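Local coordinates for protein NAD-dependent formate dehydrogenase gamma subunit (Cupriavidus necator, PDB 6VW7) that forms the gamma subunit of an NAD-dependent formate dehydrogenase, carries one [2Fe-2S] cluster in a thioredoxin-like fold and probably takes part in electron transfer, at residues A[19-24]-A[32-37]; A[82-87]-A[136-141]; A[111-116]-A[123-128]. All blocks are in the same frame, centred on the assembly; numbering follows the deposited sequence.

Overall arrangement
The three contacts illustrate how chemistry follows place in a fold. Contact 1 joins two helices near the N-terminus, about 26 Å between centres from each of the others; it is partly buried, and combines aliphatic packing with a loosely paired arginine and glutamate. Contacts 2 and 3 share one mixed sheet, their centres about 8 Å apart, and strands 82-87 and 121-126 are neighbours in it. Contact 2 is buried, built on regular backbone bonds and valine packing; contact 3 lies at the surface, where a turn, a histidine-carboxylate bond and packing of a phenylalanine on leucine and proline join the strands. Each sheet contact also supplies a cysteine to the [2Fe-2S] cluster, whereas contact 1 lies away from it.

Contact 1: residues A[19-24]-A[32-37]; sequences AIVAAR and LPILHE
Ile-34 and Arg-24 show how a long charged side chain can serve a helix interface in two ways, packing its aliphatic carbons on the isoleucine and laying the face of its guanidinium over Glu-37. Arg-24 and Ile-34 run past each other in opposite directions, with Arg-24 CB 3.6 Å from Ile-34 CG1. Beyond this point the arginine chain stays extended to NE. One face of the guanidinium is met near its rim by Glu-37 CG, 3.3 Å from the plane. The carboxylate lies almost parallel to it, their planes 13° apart, but the salt bridge is long, at 3.7 Å from Arg-24 NH2 to Glu-37 OE1, and no N-H is aimed at the oxygen. The in-plane edge is used instead within segment 19-24, where Arg-24 NH1 donates to Ile-20 O at 3.1 Å, which helps to hold the group in this rotation. Glu-37 bends at its second torsion (67°), and its CG also receives Ile-20 CG2 at 3.6 Å. Val-21 and Ile-34 meet through their CG2 methyls and both continue onto helix 50-57. With their segments at 152°, helices 14-24 and 31-42 form a nearly antiparallel helical hairpin, consistent with the N-terminal helical bundle of complex I 24 kDa-type subunits.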
loop_
_atom_site.group_PDB
_atom_site.type_symbol
_atom_site.label_atom_id
_atom_site.label_comp_id
_atom_site.label_asym_id
_atom_site.label_seq_id
_atom_site.Cartn_x
_atom_site.Cartn_y
_atom_site.Cartn_z
ATOM N N ALA A 19 22.362 21.261 11.933
ATOM C CA ALA A 19 21.911 21.935 10.717
ATOM C C ALA A 19 20.637 21.304 10.176
ATOM O O ALA A 19 19.745 22.010 9.689
ATOM C CB ALA A 19 23.003 21.889 9.650
ATOM N N ILE A 20 20.576 19.974 10.179
ATOM C CA ILE A 20 19.369 19.280 9.742
ATOM C C ILE A 20 18.158 19.778 10.526
ATOM O O ILE A 20 17.089 20.065 9.958
ATOM C CB ILE A 20 19.545 17.758 9.900
ATOM C CG1 ILE A 20 20.469 17.179 8.815
ATOM C CG2 ILE A 20 18.183 17.058 9.943
ATOM C CD1 ILE A 20 20.923 15.751 9.134
ATOM N N VAL A 21 18.317 19.892 11.844
ATOM C CA VAL A 21 17.233 20.362 12.706
ATOM C C VAL A 21 16.898 21.812 12.384
ATOM O O VAL A 21 15.725 22.184 12.257
ATOM C CB VAL A 21 17.641 20.188 14.182
ATOM C CG1 VAL A 21 16.672 20.882 15.108
ATOM C CG2 VAL A 21 17.811 18.708 14.537
ATOM N N ALA A 22 17.936 22.653 12.227
ATOM C CA ALA A 22 17.727 24.082 12.014
ATOM C C ALA A 22 17.026 24.369 10.691
ATOM O O ALA A 22 16.262 25.338 10.594
ATOM C CB ALA A 22 19.064 24.831 12.069
ATOM N N ALA A 23 17.304 23.576 9.655
ATOM C CA ALA A 23 16.640 23.772 8.371
ATOM C C ALA A 23 15.158 23.401 8.440
ATOM O O ALA A 23 14.361 23.882 7.621
ATOM C CB ALA A 23 17.319 22.930 7.289
ATOM N N ARG A 24 14.775 22.545 9.375
ATOM C CA ARG A 24 13.414 22.016 9.418
ATOM C C ARG A 24 12.585 22.579 10.560
ATOM O O ARG A 24 11.404 22.225 10.692
ATOM C CB ARG A 24 13.453 20.488 9.509
ATOM C CG ARG A 24 13.943 19.852 8.224
ATOM C CD ARG A 24 14.235 18.362 8.327
ATOM N NE ARG A 24 14.632 17.855 7.012
ATOM C CZ ARG A 24 15.817 18.094 6.458
ATOM N NH1 ARG A 24 16.720 18.805 7.110
ATOM N NH2 ARG A 24 16.098 17.619 5.256
ATOM N N LEU A 32 8.994 14.202 12.833
ATOM C CA LEU A 32 9.253 13.014 12.014
ATOM C C LEU A 32 10.128 13.303 10.795
ATOM O O LEU A 32 11.000 12.469 10.495
ATOM C CB LEU A 32 7.940 12.336 11.585
ATOM C CG LEU A 32 7.532 11.163 12.479
ATOM C CD1 LEU A 32 7.075 11.691 13.816
ATOM C CD2 LEU A 32 6.427 10.261 11.858
ATOM N N PRO A 33 9.907 14.372 10.002
ATOM C CA PRO A 33 10.884 14.684 8.934
ATOM C C PRO A 33 12.292 14.874 9.464
ATOM O O PRO A 33 13.266 14.496 8.795
ATOM C CB PRO A 33 10.328 15.970 8.310
ATOM C CG PRO A 33 8.798 15.812 8.510
ATOM C CD PRO A 33 8.686 15.202 9.887
ATOM N N ILE A 34 12.434 15.465 10.652
ATOM C CA ILE A 34 13.767 15.639 11.231
ATOM C C ILE A 34 14.372 14.282 11.568
ATOM O O ILE A 34 15.523 13.994 11.225
ATOM C CB ILE A 34 13.699 16.548 12.473
ATOM C CG1 ILE A 34 13.482 18.000 12.059
ATOM C CG2 ILE A 34 14.955 16.396 13.335
ATOM C CD1 ILE A 34 13.262 18.958 13.232
ATOM N N LEU A 35 13.594 13.418 12.229
ATOM C CA LEU A 35 14.109 12.109 12.617
ATOM C C LEU A 35 14.481 11.283 11.390
ATOM O O LEU A 35 15.495 10.579 11.397
ATOM C CB LEU A 35 13.077 11.366 13.478
ATOM C CG LEU A 35 12.801 11.958 14.869
ATOM C CD1 LEU A 35 11.649 11.202 15.603
ATOM C CD2 LEU A 35 14.051 11.947 15.709
ATOM N N HIS A 36 13.667 11.354 10.330
ATOM C CA HIS A 36 14.000 10.679 9.075
ATOM C C HIS A 36 15.319 11.188 8.487
ATOM O O HIS A 36 16.157 10.399 8.031
ATOM C CB HIS A 36 12.874 10.870 8.061
ATOM C CG HIS A 36 11.716 9.935 8.262
ATOM N ND1 HIS A 36 11.862 8.564 8.290
ATOM C CD2 HIS A 36 10.395 10.178 8.446
ATOM C CE1 HIS A 36 10.678 8.002 8.465
ATOM N NE2 HIS A 36 9.774 8.959 8.576
ATOM N N GLU A 37 15.506 12.505 8.444
ATOM C CA GLU A 37 16.722 13.031 7.813
ATOM C C GLU A 37 17.973 12.673 8.615
ATOM O O GLU A 37 19.015 12.356 8.033
ATOM C CB GLU A 37 16.626 14.548 7.632
ATOM C CG GLU A 37 17.832 15.183 6.896
ATOM C CD GLU A 37 17.945 14.781 5.422
ATOM O OE1 GLU A 37 17.062 14.045 4.917
ATOM O OE2 GLU A 37 18.930 15.208 4.767
#

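Contact 2: residues A[82-87]-A[136-141]; sequences HVVQVC and PAVMVG. With FES (Fe2/s2 (inorganic) cluster), chain E.
The carboxamide of Gln-85 reaches Met-139 through NE2, 4.1 Å from SD, the two side chains lying alongside each other where strand 82-87 meets strand 138-140. The other flat group is the imidazole of His-82, which Val-140 CG1 approaches obliquely; the nearest touch is between His-82 CB and that methyl, at 4.1 Å. The strands are an antiparallel pair inside the thioredoxin-like sheet, and the cis peptide before Pro-136 recalls the cis-proline of thioredoxins.

Gln-85 and Met-139 form the hydrogen-bonded pair: Gln-85 N donates to Met-139 O at 2.8 Å, nearly straight at 171°, and Met-139 N returns to Gln-85 O at 2.9 Å. Val-84 with Val-140 and Val-86 with Val-138 are the non-hydrogen-bonded pairs, and their four side chains share one face. There Val-84 CG1 touches Val-138 CG1 at 3.7 Å, and helices 97-108 and 150-160 pack over these valines. The other face carries Met-139 against Pro-229 of the beta subunit.

Water completes both ends. One molecule accepts from Gln-85 NE2 and donates to Val-83 O and Gly-141 O; another donates to Cys-87 O and Ala-137 O. Ala-137 O also takes Cys-87 N, 3.1 Å away. Cys-87 shares one iron of the cluster with Cys-92. With SG anti to its backbone N (chi1 -179°), Cys-87 carries its sulfur onward beyond the strand end, where SG binds the iron atom FE1 at 2.4 Å.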
loop_
_atom_site.group_PDB
_atom_site.type_symbol
_atom_site.label_atom_id
_atom_site.label_comp_id
_atom_site.label_asym_id
_atom_site.label_seq_id
_atom_site.Cartn_x
_atom_site.Cartn_y
_atom_site.Cartn_z
ATOM N N HIS A 82 24.051 -3.943 6.125
ATOM C CA HIS A 82 22.813 -4.108 5.369
ATOM C C HIS A 82 21.674 -4.493 6.306
ATOM O O HIS A 82 21.827 -5.396 7.137
ATOM C CB HIS A 82 22.975 -5.178 4.292
ATOM C CG HIS A 82 24.098 -4.908 3.345
ATOM N ND1 HIS A 82 24.012 -3.967 2.343
ATOM C CD2 HIS A 82 25.333 -5.454 3.248
ATOM C CE1 HIS A 82 25.149 -3.937 1.673
ATOM N NE2 HIS A 82 25.968 -4.829 2.203
ATOM N N VAL A 83 20.540 -3.810 6.173
ATOM C CA VAL A 83 19.314 -4.169 6.876
ATOM C C VAL A 83 18.473 -4.995 5.914
ATOM O O VAL A 83 17.993 -4.486 4.893
ATOM C CB VAL A 83 18.538 -2.938 7.365
ATOM C CG1 VAL A 83 17.246 -3.380 8.035
ATOM C CG2 VAL A 83 19.373 -2.121 8.325
ATOM N N VAL A 84 18.307 -6.268 6.234
ATOM C CA VAL A 84 17.499 -7.188 5.443
ATOM C C VAL A 84 16.154 -7.322 6.149
ATOM O O VAL A 84 16.100 -7.827 7.272
ATOM C CB VAL A 84 18.183 -8.555 5.304
ATOM C CG1 VAL A 84 17.303 -9.507 4.506
ATOM C CG2 VAL A 84 19.540 -8.403 4.653
ATOM N N GLN A 85 15.079 -6.834 5.515
ATOM C CA GLN A 85 13.718 -6.929 6.045
ATOM C C GLN A 85 13.000 -8.098 5.388
ATOM O O GLN A 85 12.909 -8.154 4.157
ATOM C CB GLN A 85 12.923 -5.643 5.805
ATOM C CG GLN A 85 13.563 -4.397 6.391
ATOM C CD GLN A 85 12.811 -3.140 6.004
ATOM O OE1 GLN A 85 11.710 -2.909 6.476
ATOM N NE2 GLN A 85 13.407 -2.320 5.152
ATOM N N VAL A 86 12.486 -9.013 6.206
ATOM C CA VAL A 86 11.721 -10.172 5.751
ATOM C C VAL A 86 10.256 -9.947 6.117
ATOM O O VAL A 86 9.920 -9.756 7.294
ATOM C CB VAL A 86 12.253 -11.471 6.379
ATOM C CG1 VAL A 86 11.428 -12.686 5.919
ATOM C CG2 VAL A 86 13.746 -11.637 6.071
ATOM N N CYS A 87 9.380 -9.978 5.117
ATOM C CA CYS A 87 7.966 -9.761 5.386
ATOM C C CYS A 87 7.376 -10.935 6.155
ATOM O O CYS A 87 7.615 -12.096 5.815
ATOM C CB CYS A 87 7.180 -9.541 4.098
ATOM S SG CYS A 87 5.434 -9.232 4.494
ATOM N N PRO A 136 7.276 -14.921 -1.070
ATOM C CA PRO A 136 7.672 -14.130 0.101
ATOM C C PRO A 136 8.594 -12.969 -0.291
ATOM O O PRO A 136 9.445 -13.110 -1.182
ATOM C CB PRO A 136 8.412 -15.143 0.985
ATOM C CG PRO A 136 7.913 -16.472 0.536
ATOM C CD PRO A 136 7.683 -16.329 -0.936
ATOM N N ALA A 137 8.380 -11.818 0.339
ATOM C CA ALA A 137 9.037 -10.587 -0.056
ATOM C C ALA A 137 10.143 -10.242 0.933
ATOM O O ALA A 137 10.022 -10.496 2.137
ATOM C CB ALA A 137 8.025 -9.444 -0.147
ATOM N N VAL A 138 11.230 -9.678 0.407
ATOM C CA VAL A 138 12.369 -9.216 1.193
ATOM C C VAL A 138 12.819 -7.878 0.625
ATOM O O VAL A 138 12.813 -7.682 -0.594
ATOM C CB VAL A 138 13.527 -10.241 1.181
ATOM C CG1 VAL A 138 14.792 -9.652 1.809
ATOM C CG2 VAL A 138 13.121 -11.513 1.926
ATOM N N MET A 139 13.190 -6.954 1.505
ATOM C CA MET A 139 13.796 -5.692 1.107
ATOM C C MET A 139 15.169 -5.558 1.753
ATOM O O MET A 139 15.314 -5.781 2.960
ATOM C CB MET A 139 12.920 -4.497 1.508
ATOM C CG MET A 139 13.442 -3.135 0.965
ATOM S SD MET A 139 12.205 -1.834 1.219
ATOM C CE MET A 139 11.682 -1.513 -0.448
ATOM N N VAL A 140 16.170 -5.189 0.957
ATOM C CA VAL A 140 17.513 -4.911 1.455
ATOM C C VAL A 140 17.833 -3.470 1.090
ATOM O O VAL A 140 17.977 -3.136 -0.095
ATOM C CB VAL A 140 18.564 -5.872 0.892
ATOM C CG1 VAL A 140 19.901 -5.613 1.572
ATOM C CG2 VAL A 140 18.122 -7.315 1.093
ATOM N N GLY A 141 17.934 -2.619 2.104
ATOM C CA GLY A 141 18.021 -1.198 1.883
ATOM C C GLY A 141 16.710 -0.749 1.281
ATOM O O GLY A 141 15.683 -0.713 1.962
HETATM FE FE1 FES E . 4.282 -9.568 2.426
HETATM FE FE2 FES E . 2.400 -7.850 1.543
HETATM S S1 FES E . 4.514 -8.026 0.840
HETATM S S2 FES E . 2.172 -9.564 2.982
HETATM O O HOH W 1 16.141 -2.476 4.548
HETATM O O HOH W 2 8.677 -12.796 3.183
#

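Contact 3: residues A[111-116]-A[123-128]; sequences GFHETT and LEPVYC. With FES (Fe2/s2 (inorganic) cluster), chain E.
His-113 meets Glu-124 in a histidine-carboxylate hydrogen bond, and around it the polar groups of a surface hairpin find their partners. ND1 of His-113 donates to Glu-124 OE1 at 2.9 Å, on the syn side of the carboxylate. The bond is bent, 132° at the hydrogen, and OE1 sits well out of the imidazole plane, the ring and carboxylate being 72° apart. Glu-124 swings back to the histidine through a bend at its second torsion (-83°), while its OE2 forms a salt bridge with Arg-75, so both oxygens are engaged.

The backbone adds two bonds. Leu-123 N gives its hydrogen to Glu-114 O at 2.9 Å, whereas His-113 N reaches Leu-123 O at 2.8 Å in a weak, bent bond. A type II turn from Gly-111 to Glu-114 brings these groups round, and Glu-114 OE1 accepts a weak bond from Gly-111 N.

Apolar contacts fill in beside the polar ones. Phe-112 CD1 lies 3.5 Å from Pro-125 CD, the two side chains sliding past each other; Leu-123 CD2 comes over one face of the phenyl ring, and the backbone CA of Glu-124 lies at its edge. His-113 CE1 touches the same Pro-125 CD at 3.4 Å. Farther along, Cys-128 SG binds the iron atom FE2 at 2.6 Å, sharing it with Cys-132, and Cys-128 O accepts from Arg-225 of the beta subunit. In the sheet, strand 121-126 lies between strand 82-87 and the short, weakly bonded strand 114-115, outermost in this chain, while Phe-112 and Leu-123 pack against helix 97-108.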
loop_
_atom_site.group_PDB
_atom_site.type_symbol
_atom_site.label_atom_id
_atom_site.label_comp_id
_atom_site.label_asym_id
_atom_site.label_seq_id
_atom_site.Cartn_x
_atom_site.Cartn_y
_atom_site.Cartn_z
ATOM N N GLY A 111 18.686 -13.804 15.498
ATOM C CA GLY A 111 17.254 -13.624 15.443
ATOM C C GLY A 111 16.861 -12.296 14.825
ATOM O O GLY A 111 17.695 -11.504 14.386
ATOM N N PHE A 112 15.551 -12.054 14.806
ATOM C CA PHE A 112 15.031 -10.770 14.363
ATOM C C PHE A 112 15.461 -9.666 15.322
ATOM O O PHE A 112 15.687 -9.899 16.513
ATOM C CB PHE A 112 13.504 -10.808 14.261
ATOM C CG PHE A 112 12.998 -11.420 12.989
ATOM C CD1 PHE A 112 13.071 -10.722 11.792
ATOM C CD2 PHE A 112 12.447 -12.689 12.986
ATOM C CE1 PHE A 112 12.608 -11.280 10.614
ATOM C CE2 PHE A 112 11.976 -13.249 11.816
ATOM C CZ PHE A 112 12.057 -12.544 10.627
ATOM N N HIS A 113 15.597 -8.459 14.778
ATOM C CA HIS A 113 16.095 -7.296 15.506
ATOM C C HIS A 113 17.542 -7.480 15.965
ATOM O O HIS A 113 18.010 -6.759 16.849
ATOM C CB HIS A 113 15.202 -6.950 16.706
ATOM C CG HIS A 113 13.741 -6.876 16.379
ATOM N ND1 HIS A 113 13.209 -5.910 15.553
ATOM C CD2 HIS A 113 12.701 -7.645 16.779
ATOM C CE1 HIS A 113 11.903 -6.092 15.452
ATOM N NE2 HIS A 113 11.570 -7.137 16.186
ATOM N N GLU A 114 18.267 -8.433 15.385
ATOM C CA GLU A 114 19.665 -8.669 15.716
ATOM C C GLU A 114 20.542 -8.525 14.477
ATOM O O GLU A 114 20.066 -8.504 13.338
ATOM C CB GLU A 114 19.856 -10.049 16.355
ATOM C CG GLU A 114 19.146 -10.192 17.688
ATOM C CD GLU A 114 19.362 -11.546 18.329
ATOM O OE1 GLU A 114 20.294 -12.267 17.909
ATOM O OE2 GLU A 114 18.595 -11.889 19.256
ATOM N N THR A 115 21.844 -8.425 14.728
ATOM C CA THR A 115 22.862 -8.241 13.706
ATOM C C THR A 115 23.856 -9.396 13.748
ATOM O O THR A 115 24.224 -9.870 14.828
ATOM C CB THR A 115 23.586 -6.910 13.908
ATOM O OG1 THR A 115 22.633 -5.842 13.881
ATOM C CG2 THR A 115 24.641 -6.686 12.831
ATOM N N THR A 116 24.284 -9.844 12.567
ATOM C CA THR A 116 25.224 -10.951 12.462
ATOM C C THR A 116 26.522 -10.641 13.202
ATOM O O THR A 116 26.861 -9.483 13.471
ATOM C CB THR A 116 25.538 -11.258 10.995
ATOM O OG1 THR A 116 26.068 -10.085 10.359
ATOM C CG2 THR A 116 24.291 -11.721 10.258
ATOM N N LEU A 123 18.960 -8.306 10.633
ATOM C CA LEU A 123 17.724 -8.979 10.246
ATOM C C LEU A 123 16.545 -8.322 10.960
ATOM O O LEU A 123 16.519 -8.265 12.194
ATOM C CB LEU A 123 17.806 -10.464 10.591
ATOM C CG LEU A 123 16.625 -11.345 10.197
ATOM C CD1 LEU A 123 16.483 -11.360 8.690
ATOM C CD2 LEU A 123 16.854 -12.741 10.742
ATOM N N GLU A 124 15.583 -7.812 10.187
ATOM C CA GLU A 124 14.407 -7.128 10.716
ATOM C C GLU A 124 13.132 -7.696 10.111
ATOM O O GLU A 124 13.111 -8.043 8.923
ATOM C CB GLU A 124 14.464 -5.623 10.413
ATOM C CG GLU A 124 15.615 -4.876 11.068
ATOM C CD GLU A 124 15.325 -4.478 12.508
ATOM O OE1 GLU A 124 14.259 -4.852 13.053
ATOM O OE2 GLU A 124 16.175 -3.778 13.096
ATOM N N PRO A 125 12.047 -7.779 10.882
ATOM C CA PRO A 125 10.754 -8.088 10.280
ATOM C C PRO A 125 10.146 -6.824 9.694
ATOM O O PRO A 125 10.438 -5.703 10.117
ATOM C CB PRO A 125 9.929 -8.618 11.463
ATOM C CG PRO A 125 10.437 -7.806 12.626
ATOM C CD PRO A 125 11.914 -7.478 12.320
ATOM N N VAL A 126 9.327 -7.015 8.674
ATOM C CA VAL A 126 8.484 -5.958 8.136
ATOM C C VAL A 126 7.107 -6.566 7.919
ATOM O O VAL A 126 6.978 -7.777 7.710
ATOM C CB VAL A 126 9.071 -5.362 6.832
ATOM C CG1 VAL A 126 9.191 -6.433 5.748
ATOM C CG2 VAL A 126 8.255 -4.156 6.349
ATOM N N TYR A 127 6.070 -5.736 8.020
ATOM C CA TYR A 127 4.684 -6.199 7.945
ATOM C C TYR A 127 4.048 -5.626 6.680
ATOM O O TYR A 127 3.390 -4.582 6.695
ATOM C CB TYR A 127 3.935 -5.829 9.249
ATOM C CG TYR A 127 4.603 -6.553 10.407
ATOM C CD1 TYR A 127 4.356 -7.902 10.639
ATOM C CD2 TYR A 127 5.550 -5.915 11.202
ATOM C CE1 TYR A 127 5.011 -8.590 11.661
ATOM C CE2 TYR A 127 6.196 -6.589 12.235
ATOM C CZ TYR A 127 5.930 -7.917 12.454
ATOM O OH TYR A 127 6.589 -8.575 13.475
ATOM N N CYS A 128 4.290 -6.331 5.569
ATOM C CA CYS A 128 3.841 -6.042 4.205
ATOM C C CYS A 128 4.692 -4.973 3.518
ATOM O O CYS A 128 4.863 -3.855 4.017
ATOM C CB CYS A 128 2.363 -5.643 4.177
ATOM S SG CYS A 128 1.708 -5.544 2.517
HETATM FE FE1 FES E . 4.282 -9.568 2.426
HETATM FE FE2 FES E . 2.400 -7.850 1.543
HETATM S S1 FES E . 4.514 -8.026 0.840
HETATM S S2 FES E . 2.172 -9.564 2.982
#